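Glycine cleavage system transcriptional repressor, putative (Vibrio cholerae, PDB 1U8S) probably represses transcription of glycine cleavage system genes, as a cytoplasmic regulator built from two ACT domains. Local coordinates at residues Val94-Glu99 / Gly173-Ile178; Ala126-Lys131 / Asn139-Ala144; Glu22-Val27 / Leu48-Ser53. One frame throughout, in Å; residues are numbered along the deposited sequence.

Overall arrangement
Interaction 3 lies in the first ACT domain; interactions 1 and 2 lie in the second. Interactions 1 and 2 belong to one four-stranded antiparallel sheet, with centres about 15 Å apart. Strands 92-100 and 141-149 are neighbours in it, and interaction 2 is nested within the chain loop that interaction 1 closes. The two touch at Tyr97 OH and His142 ND1, 2.8 Å apart in a probable hydrogen bond. Interaction 3 packs a helix on the sheet of the other domain. Its centre is about 32 Å from that of interaction 1 and about 34 Å from that of interaction 2, with no touch. Interactions 2 and 3 both reach the second subunit.

Interaction 1. Residues Val94-Glu99 / Gly173-Ile178; sequences VEVYVE and GSLNFI
Val96 and Leu175 face each other across two antiparallel strand segments, 94-99 and 173-178, whose axes approach to 4.5 Å at 163°. They belong to the first and last strands of the second ACT domain, neighbours in its 2-3-1-4 sheet, with 172-179 outermost within the chain. Glu95 with Asn176 and Tyr97 with Ser174 form the hydrogen-bonded pairs. Glu95 N lies 2.8 Å from Asn176 O, but the return bond from Asn176 N to Glu95 O is weak. Ser174 N donates to Tyr97 O at 3.0 Å, and Tyr97 N to Ser174 O.

Val94, Val96, Leu175 and Phe177 share one face. Val94 lies alongside Phe177, and its CG1 meets the ring obliquely, 3.3 Å from CE1. Leu175 CD2 sits over a face of the same ring, toward its rim. Leu158 of helix 155-168 meets Val94, and Phe162 meets both Val96 and Leu175.

On the other face Glu95 and Asn176 run side by side, carboxylate and amide planes 27° apart. Glu95 OE1 and Asn176 OD1, 3.6 Å apart, are two oxygens in contact, not a hydrogen bond. Ile178 CD1 reaches the carboxylate. Of the Tyr97 side chain, CB is the atom nearest Ser174 OG; chi1 of -155° carries the ring away, and OH to His142.

The apolar face thus packs on helices 155-168 and 107-116, while the other is mixed, with polar groups, the Tyr97 ring and an Ile178 methyl.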
loop_
_atom_site.group_PDB
_atom_site.type_symbol
_atom_site.label_atom_id
_atom_site.label_comp_id
_atom_site.label_asym_id
_atom_site.label_seq_id
_atom_site.Cartn_x
_atom_site.Cartn_y
_atom_site.Cartn_z
ATOM N N VAL B 94 -1.520 6.002 -13.835
ATOM C CA VAL B 94 -2.363 7.121 -14.185
ATOM C C VAL B 94 -2.798 7.713 -12.862
ATOM O O VAL B 94 -3.193 6.984 -11.948
ATOM C CB VAL B 94 -3.616 6.692 -14.998
ATOM C CG1 VAL B 94 -3.211 5.714 -16.081
ATOM C CG2 VAL B 94 -4.651 6.065 -14.094
ATOM N N GLU B 95 -2.682 9.026 -12.744
ATOM C CA GLU B 95 -3.110 9.717 -11.545
ATOM C C GLU B 95 -4.332 10.527 -11.945
ATOM O O GLU B 95 -4.285 11.286 -12.908
ATOM C CB GLU B 95 -2.030 10.665 -11.046
ATOM C CG GLU B 95 -0.684 10.026 -10.902
ATOM C CD GLU B 95 0.357 11.002 -10.393
ATOM O OE1 GLU B 95 0.299 12.196 -10.771
ATOM O OE2 GLU B 95 1.241 10.569 -9.624
ATOM N N VAL B 96 -5.426 10.356 -11.217
ATOM C CA VAL B 96 -6.646 11.086 -11.520
ATOM C C VAL B 96 -6.986 12.034 -10.384
ATOM O O VAL B 96 -6.719 11.740 -9.216
ATOM C CB VAL B 96 -7.833 10.125 -11.734
ATOM C CG1 VAL B 96 -9.136 10.884 -11.655
ATOM C CG2 VAL B 96 -7.709 9.452 -13.080
ATOM N N TYR B 97 -7.566 13.175 -10.733
ATOM C CA TYR B 97 -7.962 14.153 -9.737
ATOM C C TYR B 97 -9.316 14.727 -10.118
ATOM O O TYR B 97 -9.457 15.404 -11.136
ATOM C CB TYR B 97 -6.937 15.279 -9.633
ATOM C CG TYR B 97 -6.986 15.930 -8.280
ATOM C CD1 TYR B 97 -6.514 15.252 -7.157
ATOM C CD2 TYR B 97 -7.569 17.187 -8.097
ATOM C CE1 TYR B 97 -6.620 15.803 -5.871
ATOM C CE2 TYR B 97 -7.683 17.751 -6.813
ATOM C CZ TYR B 97 -7.203 17.048 -5.706
ATOM O OH TYR B 97 -7.293 17.573 -4.440
ATOM N N VAL B 98 -10.315 14.449 -9.295
ATOM C CA VAL B 98 -11.657 14.915 -9.566
ATOM C C VAL B 98 -12.106 15.877 -8.491
ATOM O O VAL B 98 -11.861 15.645 -7.317
ATOM C CB VAL B 98 -12.642 13.718 -9.631
ATOM C CG1 VAL B 98 -14.081 14.213 -9.767
ATOM C CG2 VAL B 98 -12.272 12.813 -10.801
ATOM N N GLU B 99 -12.765 16.955 -8.894
ATOM C CA GLU B 99 -13.265 17.942 -7.943
ATOM C C GLU B 99 -14.738 18.212 -8.218
ATOM O O GLU B 99 -15.129 18.394 -9.366
ATOM C CB GLU B 99 -12.474 19.244 -8.055
ATOM C CG GLU B 99 -11.032 19.140 -7.589
ATOM C CD GLU B 99 -10.209 20.359 -7.960
ATOM O OE1 GLU B 99 -9.070 20.483 -7.459
ATOM O OE2 GLU B 99 -10.701 21.188 -8.758
ATOM N N GLY B 173 -12.152 17.143 -13.762
ATOM C CA GLY B 173 -11.199 16.075 -13.586
ATOM C C GLY B 173 -10.028 16.194 -14.530
ATOM O O GLY B 173 -10.164 16.638 -15.668
ATOM N N SER B 174 -8.862 15.812 -14.036
ATOM C CA SER B 174 -7.649 15.822 -14.822
ATOM C C SER B 174 -7.044 14.428 -14.762
ATOM O O SER B 174 -7.308 13.655 -13.841
ATOM C CB SER B 174 -6.661 16.862 -14.285
ATOM O OG SER B 174 -6.579 16.825 -12.874
ATOM N N LEU B 175 -6.244 14.101 -15.761
ATOM C CA LEU B 175 -5.619 12.797 -15.819
ATOM C C LEU B 175 -4.124 13.009 -16.049
ATOM O O LEU B 175 -3.708 13.972 -16.693
ATOM C CB LEU B 175 -6.262 11.995 -16.945
ATOM C CG LEU B 175 -6.079 10.486 -16.966
ATOM C CD1 LEU B 175 -7.151 9.866 -17.831
ATOM C CD2 LEU B 175 -4.699 10.142 -17.492
ATOM N N ASN B 176 -3.314 12.120 -15.496
ATOM C CA ASN B 176 -1.874 12.240 -15.627
ATOM C C ASN B 176 -1.318 10.843 -15.868
ATOM O O ASN B 176 -1.811 9.874 -15.292
ATOM C CB ASN B 176 -1.297 12.819 -14.330
ATOM C CG ASN B 176 -0.112 13.735 -14.568
ATOM O OD1 ASN B 176 0.962 13.541 -13.989
ATOM N ND2 ASN B 176 -0.303 14.753 -15.410
ATOM N N PHE B 177 -0.311 10.741 -16.733
ATOM C CA PHE B 177 0.331 9.461 -17.030
ATOM C C PHE B 177 1.802 9.528 -16.649
ATOM O O PHE B 177 2.476 10.521 -16.913
ATOM C CB PHE B 177 0.239 9.137 -18.515
ATOM C CG PHE B 177 -1.133 8.759 -18.974
ATOM C CD1 PHE B 177 -1.724 7.576 -18.545
ATOM C CD2 PHE B 177 -1.829 9.572 -19.852
ATOM C CE1 PHE B 177 -2.989 7.208 -18.986
ATOM C CE2 PHE B 177 -3.096 9.212 -20.299
ATOM C CZ PHE B 177 -3.676 8.025 -19.864
ATOM N N ILE B 178 2.298 8.470 -16.017
ATOM C CA ILE B 178 3.705 8.402 -15.625
ATOM C C ILE B 178 4.199 6.986 -15.885
ATOM O O ILE B 178 3.647 6.027 -15.346
ATOM C CB ILE B 178 3.913 8.665 -14.128
ATOM C CG1 ILE B 178 3.217 9.955 -13.704
ATOM C CG2 ILE B 178 5.393 8.751 -13.831
ATOM C CD1 ILE B 178 3.133 10.101 -12.184
#

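Interaction 2. Residues Ala126-Lys131 / Asn139-Ala144; sequences AQTISK and NQFHIA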
loop_
_atom_site.group_PDB
_atom_site.type_symbol
_atom_site.label_atom_id
_atom_site.label_comp_id
_atom_site.label_asym_id
_atom_site.label_seq_id
_atom_site.Cartn_x
_atom_site.Cartn_y
_atom_site.Cartn_z
ATOM N N ALA B 126 -10.742 10.455 -1.039
ATOM C CA ALA B 126 -11.979 11.151 -1.369
ATOM C C ALA B 126 -12.314 11.904 -0.095
ATOM O O ALA B 126 -12.556 11.295 0.940
ATOM C CB ALA B 126 -13.068 10.148 -1.705
ATOM N N GLN B 127 -12.327 13.228 -0.164
ATOM C CA GLN B 127 -12.575 14.013 1.031
ATOM C C GLN B 127 -13.069 15.417 0.755
ATOM O O GLN B 127 -12.892 15.953 -0.331
ATOM C CB GLN B 127 -11.273 14.100 1.846
ATOM C CG GLN B 127 -10.178 14.926 1.175
ATOM C CD GLN B 127 -8.779 14.598 1.679
ATOM O OE1 GLN B 127 -8.510 14.655 2.879
ATOM N NE2 GLN B 127 -7.875 14.257 0.753
ATOM N N THR B 128 -13.689 16.005 1.764
ATOM C CA THR B 128 -14.185 17.369 1.690
ATOM C C THR B 128 -13.019 18.220 2.202
ATOM O O THR B 128 -12.413 17.880 3.217
ATOM C CB THR B 128 -15.387 17.571 2.624
ATOM O OG1 THR B 128 -16.469 16.725 2.212
ATOM C CG2 THR B 128 -15.827 19.024 2.611
ATOM N N ILE B 129 -12.699 19.309 1.507
ATOM C CA ILE B 129 -11.594 20.171 1.920
ATOM C C ILE B 129 -12.083 21.385 2.717
ATOM O O ILE B 129 -13.226 21.818 2.553
ATOM C CB ILE B 129 -10.794 20.674 0.699
ATOM C CG1 ILE B 129 -10.559 19.527 -0.288
ATOM C CG2 ILE B 129 -9.436 21.214 1.155
ATOM C CD1 ILE B 129 -9.656 18.426 0.241
ATOM N N SER B 130 -11.195 21.917 3.565
ATOM C CA SER B 130 -11.426 23.082 4.448
ATOM C C SER B 130 -12.592 24.047 4.161
ATOM O O SER B 130 -13.720 23.829 4.615
ATOM C CB SER B 130 -10.128 23.900 4.553
ATOM O OG SER B 130 -10.264 24.991 5.452
ATOM N N LYS B 131 -12.300 25.126 3.435
ATOM C CA LYS B 131 -13.297 26.141 3.093
ATOM C C LYS B 131 -12.679 27.162 2.135
ATOM O O LYS B 131 -11.659 27.782 2.446
ATOM C CB LYS B 131 -13.773 26.864 4.359
ATOM C CG LYS B 131 -14.861 27.920 4.122
ATOM C CD LYS B 131 -16.254 27.303 4.080
ATOM C CE LYS B 131 -17.324 28.323 3.675
ATOM N NZ LYS B 131 -17.266 28.676 2.218
ATOM N N ASN B 139 -16.166 23.793 0.941
ATOM C CA ASN B 139 -17.399 23.116 0.553
ATOM C C ASN B 139 -17.235 22.267 -0.712
ATOM O O ASN B 139 -18.224 21.893 -1.351
ATOM C CB ASN B 139 -18.519 24.144 0.345
ATOM C CG ASN B 139 -18.114 25.260 -0.596
ATOM O OD1 ASN B 139 -17.190 26.027 -0.306
ATOM N ND2 ASN B 139 -18.799 25.355 -1.733
ATOM N N GLN B 140 -15.991 21.969 -1.074
ATOM C CA GLN B 140 -15.732 21.151 -2.253
ATOM C C GLN B 140 -15.244 19.749 -1.891
ATOM O O GLN B 140 -14.636 19.540 -0.839
ATOM C CB GLN B 140 -14.708 21.826 -3.161
ATOM C CG GLN B 140 -15.315 22.729 -4.217
ATOM C CD GLN B 140 -14.259 23.334 -5.112
ATOM O OE1 GLN B 140 -13.463 22.619 -5.718
ATOM N NE2 GLN B 140 -14.240 24.657 -5.199
ATOM N N PHE B 141 -15.516 18.793 -2.772
ATOM C CA PHE B 141 -15.113 17.409 -2.555
ATOM C C PHE B 141 -14.043 17.032 -3.584
ATOM O O PHE B 141 -14.265 17.204 -4.784
ATOM C CB PHE B 141 -16.334 16.500 -2.708
ATOM C CG PHE B 141 -16.107 15.096 -2.228
ATOM C CD1 PHE B 141 -15.965 14.825 -0.870
ATOM C CD2 PHE B 141 -16.032 14.043 -3.132
ATOM C CE1 PHE B 141 -15.753 13.527 -0.418
ATOM C CE2 PHE B 141 -15.819 12.745 -2.689
ATOM C CZ PHE B 141 -15.679 12.488 -1.326
ATOM N N HIS B 142 -12.891 16.536 -3.119
ATOM C CA HIS B 142 -11.798 16.141 -4.018
ATOM C C HIS B 142 -11.477 14.644 -3.962
ATOM O O HIS B 142 -11.290 14.070 -2.886
ATOM C CB HIS B 142 -10.497 16.910 -3.709
ATOM C CG HIS B 142 -10.593 18.394 -3.895
ATOM N ND1 HIS B 142 -9.479 19.199 -4.023
ATOM C CD2 HIS B 142 -11.662 19.227 -3.945
ATOM C CE1 HIS B 142 -9.858 20.459 -4.145
ATOM N NE2 HIS B 142 -11.177 20.504 -4.100
ATOM N N ILE B 143 -11.403 14.020 -5.130
ATOM C CA ILE B 143 -11.076 12.598 -5.234
ATOM C C ILE B 143 -9.699 12.472 -5.887
ATOM O O ILE B 143 -9.392 13.173 -6.848
ATOM C CB ILE B 143 -12.135 11.836 -6.100
ATOM C CG1 ILE B 143 -13.511 11.911 -5.420
ATOM C CG2 ILE B 143 -11.724 10.375 -6.298
ATOM C CD1 ILE B 143 -14.654 11.254 -6.208
ATOM N N ALA B 144 -8.857 11.603 -5.345
ATOM C CA ALA B 144 -7.522 11.379 -5.914
ATOM C C ALA B 144 -7.283 9.877 -6.014
ATOM O O ALA B 144 -7.300 9.166 -5.006
ATOM C CB ALA B 144 -6.446 12.029 -5.052
HETATM O O HOH W 1 -8.718 14.083 -1.807
#
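Ile129 sets CG1 over the centre of the His142 ring. The carbon is 3.7 Å from the ring centroid and only 7° off the normal, a CH-pi contact. Ile129 lies roughly perpendicular to the His142 side chain. With chi1 at -44°, Ile129 CG1 is anti to its carbonyl carbon, and this swings it over the ring. Tyr97 OH bonds ND1, which should help to hold the ring's orientation.

Phe141 points to the opposite face of the sheet. Its CG is anti to the backbone N (chi1 -168°), and the ring leans across toward the partner strand. It passes close to the backbone of Gln127. CZ is 3.5 Å from Ala126 CB, which approaches obliquely. Thr128 OG1 lies at the ring edge, in its plane, 3.7 Å from CD1. Ala126 CB also touches Ile143 CG1. Thr107 of helix 107-116 packs on Ala126, Phe141 and Ile143.

The backbones are joined by three bonds. Gln127 and His142 exchange two, with His142 N 2.8 Å from Gln127 O. Farther out, Ile129 N reaches Gln140 O at 3.1 Å. A water adds a bridge: it accepts from Gln127 NE2 at 2.7 Å and donates to His142 O at 2.8 Å. His142 O therefore takes two donors, the water and Gln127 N.

Ala126 also makes backbone hydrogen bonds to the second subunit, and Gln127 and Thr128 pack on Asn33 of that subunit. Residues 132-138, which connect the two segments, are not modelled. The segments belong to the hairpin of the second and third strands in the beta-alpha-beta-beta-alpha-beta order of an ACT domain, and strand 120-128 is the outer one.

Interaction 3. Residues Glu22-Val27 / Leu48-Ser53; sequences EVVRLV and LLMLIS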
loop_
_atom_site.group_PDB
_atom_site.type_symbol
_atom_site.label_atom_id
_atom_site.label_comp_id
_atom_site.label_asym_id
_atom_site.label_seq_id
_atom_site.Cartn_x
_atom_site.Cartn_y
_atom_site.Cartn_z
ATOM N N GLU B 22 11.740 -6.006 12.180
ATOM C CA GLU B 22 11.322 -7.288 12.728
ATOM C C GLU B 22 10.360 -8.022 11.812
ATOM O O GLU B 22 10.429 -9.245 11.684
ATOM C CB GLU B 22 10.682 -7.067 14.097
ATOM C CG GLU B 22 11.576 -6.285 15.047
ATOM C CD GLU B 22 10.806 -5.645 16.187
ATOM O OE1 GLU B 22 11.398 -4.813 16.908
ATOM O OE2 GLU B 22 9.613 -5.977 16.362
ATOM N N VAL B 23 9.465 -7.282 11.168
ATOM C CA VAL B 23 8.501 -7.904 10.275
ATOM C C VAL B 23 9.177 -8.614 9.115
ATOM O O VAL B 23 8.959 -9.807 8.905
ATOM C CB VAL B 23 7.509 -6.883 9.722
ATOM C CG1 VAL B 23 6.532 -7.572 8.788
ATOM C CG2 VAL B 23 6.759 -6.227 10.869
ATOM N N VAL B 24 9.998 -7.899 8.358
ATOM C CA VAL B 24 10.677 -8.529 7.229
ATOM C C VAL B 24 11.723 -9.498 7.755
ATOM O O VAL B 24 12.121 -10.444 7.072
ATOM C CB VAL B 24 11.382 -7.491 6.312
ATOM C CG1 VAL B 24 10.400 -6.416 5.895
ATOM C CG2 VAL B 24 12.582 -6.890 7.019
ATOM N N ARG B 25 12.163 -9.243 8.981
ATOM C CA ARG B 25 13.172 -10.062 9.637
ATOM C C ARG B 25 12.580 -11.433 9.921
ATOM O O ARG B 25 13.154 -12.464 9.571
ATOM C CB ARG B 25 13.605 -9.380 10.940
ATOM C CG ARG B 25 14.653 -10.117 11.749
ATOM C CD ARG B 25 15.064 -9.301 12.973
ATOM N NE ARG B 25 15.803 -10.117 13.928
ATOM C CZ ARG B 25 15.299 -11.188 14.534
ATOM N NH1 ARG B 25 14.050 -11.569 14.286
ATOM N NH2 ARG B 25 16.041 -11.885 15.385
ATOM N N LEU B 26 11.416 -11.420 10.550
ATOM C CA LEU B 26 10.708 -12.636 10.907
ATOM C C LEU B 26 10.325 -13.412 9.650
ATOM O O LEU B 26 10.453 -14.637 9.599
ATOM C CB LEU B 26 9.461 -12.270 11.721
ATOM C CG LEU B 26 8.665 -13.376 12.413
ATOM C CD1 LEU B 26 7.869 -12.770 13.561
ATOM C CD2 LEU B 26 7.751 -14.068 11.415
ATOM N N VAL B 27 9.871 -12.688 8.632
ATOM C CA VAL B 27 9.460 -13.299 7.371
ATOM C C VAL B 27 10.609 -13.912 6.572
ATOM O O VAL B 27 10.535 -15.078 6.161
ATOM C CB VAL B 27 8.721 -12.272 6.480
ATOM C CG1 VAL B 27 8.469 -12.851 5.105
ATOM C CG2 VAL B 27 7.407 -11.898 7.126
ATOM N N LEU B 48 1.115 -1.999 6.908
ATOM C CA LEU B 48 1.758 -2.867 5.928
ATOM C C LEU B 48 0.879 -3.923 5.228
ATOM O O LEU B 48 0.137 -4.664 5.876
ATOM C CB LEU B 48 2.910 -3.580 6.620
ATOM C CG LEU B 48 3.494 -4.780 5.907
ATOM C CD1 LEU B 48 4.590 -4.313 4.992
ATOM C CD2 LEU B 48 4.052 -5.752 6.930
ATOM N N LEU B 49 0.975 -3.979 3.900
ATOM C CA LEU B 49 0.270 -4.992 3.115
ATOM C C LEU B 49 1.412 -5.837 2.615
ATOM O O LEU B 49 2.401 -5.288 2.146
ATOM C CB LEU B 49 -0.454 -4.390 1.914
ATOM C CG LEU B 49 -1.634 -3.493 2.267
ATOM C CD1 LEU B 49 -2.377 -3.078 0.995
ATOM C CD2 LEU B 49 -2.560 -4.242 3.249
ATOM N N MET B 50 1.309 -7.154 2.715
ATOM C CA MET B 50 2.416 -7.969 2.237
ATOM C C MET B 50 1.990 -9.338 1.735
ATOM O O MET B 50 1.028 -9.921 2.224
ATOM C CB MET B 50 3.475 -8.113 3.333
ATOM C CG MET B 50 4.757 -8.777 2.880
ATOM S SD MET B 50 5.970 -8.935 4.226
ATOM C CE MET B 50 6.824 -7.340 4.129
ATOM N N LEU B 51 2.718 -9.826 0.736
ATOM C CA LEU B 51 2.473 -11.124 0.115
ATOM C C LEU B 51 3.774 -11.910 0.117
ATOM O O LEU B 51 4.751 -11.510 -0.506
ATOM C CB LEU B 51 1.995 -10.939 -1.328
ATOM C CG LEU B 51 1.963 -12.235 -2.136
ATOM C CD1 LEU B 51 0.988 -13.187 -1.475
ATOM C CD2 LEU B 51 1.581 -11.959 -3.582
ATOM N N ILE B 52 3.784 -13.035 0.814
ATOM C CA ILE B 52 4.985 -13.839 0.888
ATOM C C ILE B 52 4.694 -15.230 0.358
ATOM O O ILE B 52 3.542 -15.615 0.195
ATOM C CB ILE B 52 5.503 -13.955 2.352
ATOM C CG1 ILE B 52 4.476 -14.689 3.213
ATOM C CG2 ILE B 52 5.757 -12.561 2.940
ATOM C CD1 ILE B 52 4.921 -14.891 4.654
ATOM N N SER B 53 5.753 -15.978 0.082
ATOM C CA SER B 53 5.620 -17.337 -0.414
ATOM C C SER B 53 6.706 -18.169 0.254
ATOM O O SER B 53 7.740 -17.644 0.657
ATOM C CB SER B 53 5.800 -17.371 -1.930
ATOM O OG SER B 53 7.126 -17.018 -2.280
#
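Val27 CG1 meets Ile52 CG2 at 3.5 Å, the two side chains reaching toward each other tip to tip. CG1 is anti to the backbone N (chi1 172°) and also lies near Ile52 CD1, 4.1 Å away. Ile52 is further enclosed by Leu7 and Ile9 of strand 5-14 and by Val62 of helix 56-71.

One turn earlier in the helix, Val23 and Leu48 overlap flank to flank, running opposite ways. Val23 CG1 rests 3.6 Å from Leu48 CD2. Met50 fills the middle of the contact. Its chain is extended as far as SD and then bends, with chi3 at -87°. The bend turns CE to Val24 CG1, 4.1 Å away, with the valine set roughly square to the methionine. Val27 CG2 lies more loosely against the sulfur, 4.4 Å from SD.

The helix segment 22-27 runs almost along the strand segment 48-53. Their axes are 16° apart in direction and 11.3 Å apart at closest approach. This first helix of the first ACT domain lies on the helix-covered face of its antiparallel sheet, next to helix 56-71. Leu48, Met50 and Ile52 all point toward it. Leu49 and Leu51 lie on the other face, against Leu49 and Phe42 of the second subunit. Val24 packs on Leu124 of that subunit.

All six touching residues are buried, and aliphatic carbons with one thioether sulfur make every contact. The helix is therefore held on the sheet here by apolar packing, tight at the Val23-Leu48 and Val27-Ile52 ends and looser round Met50.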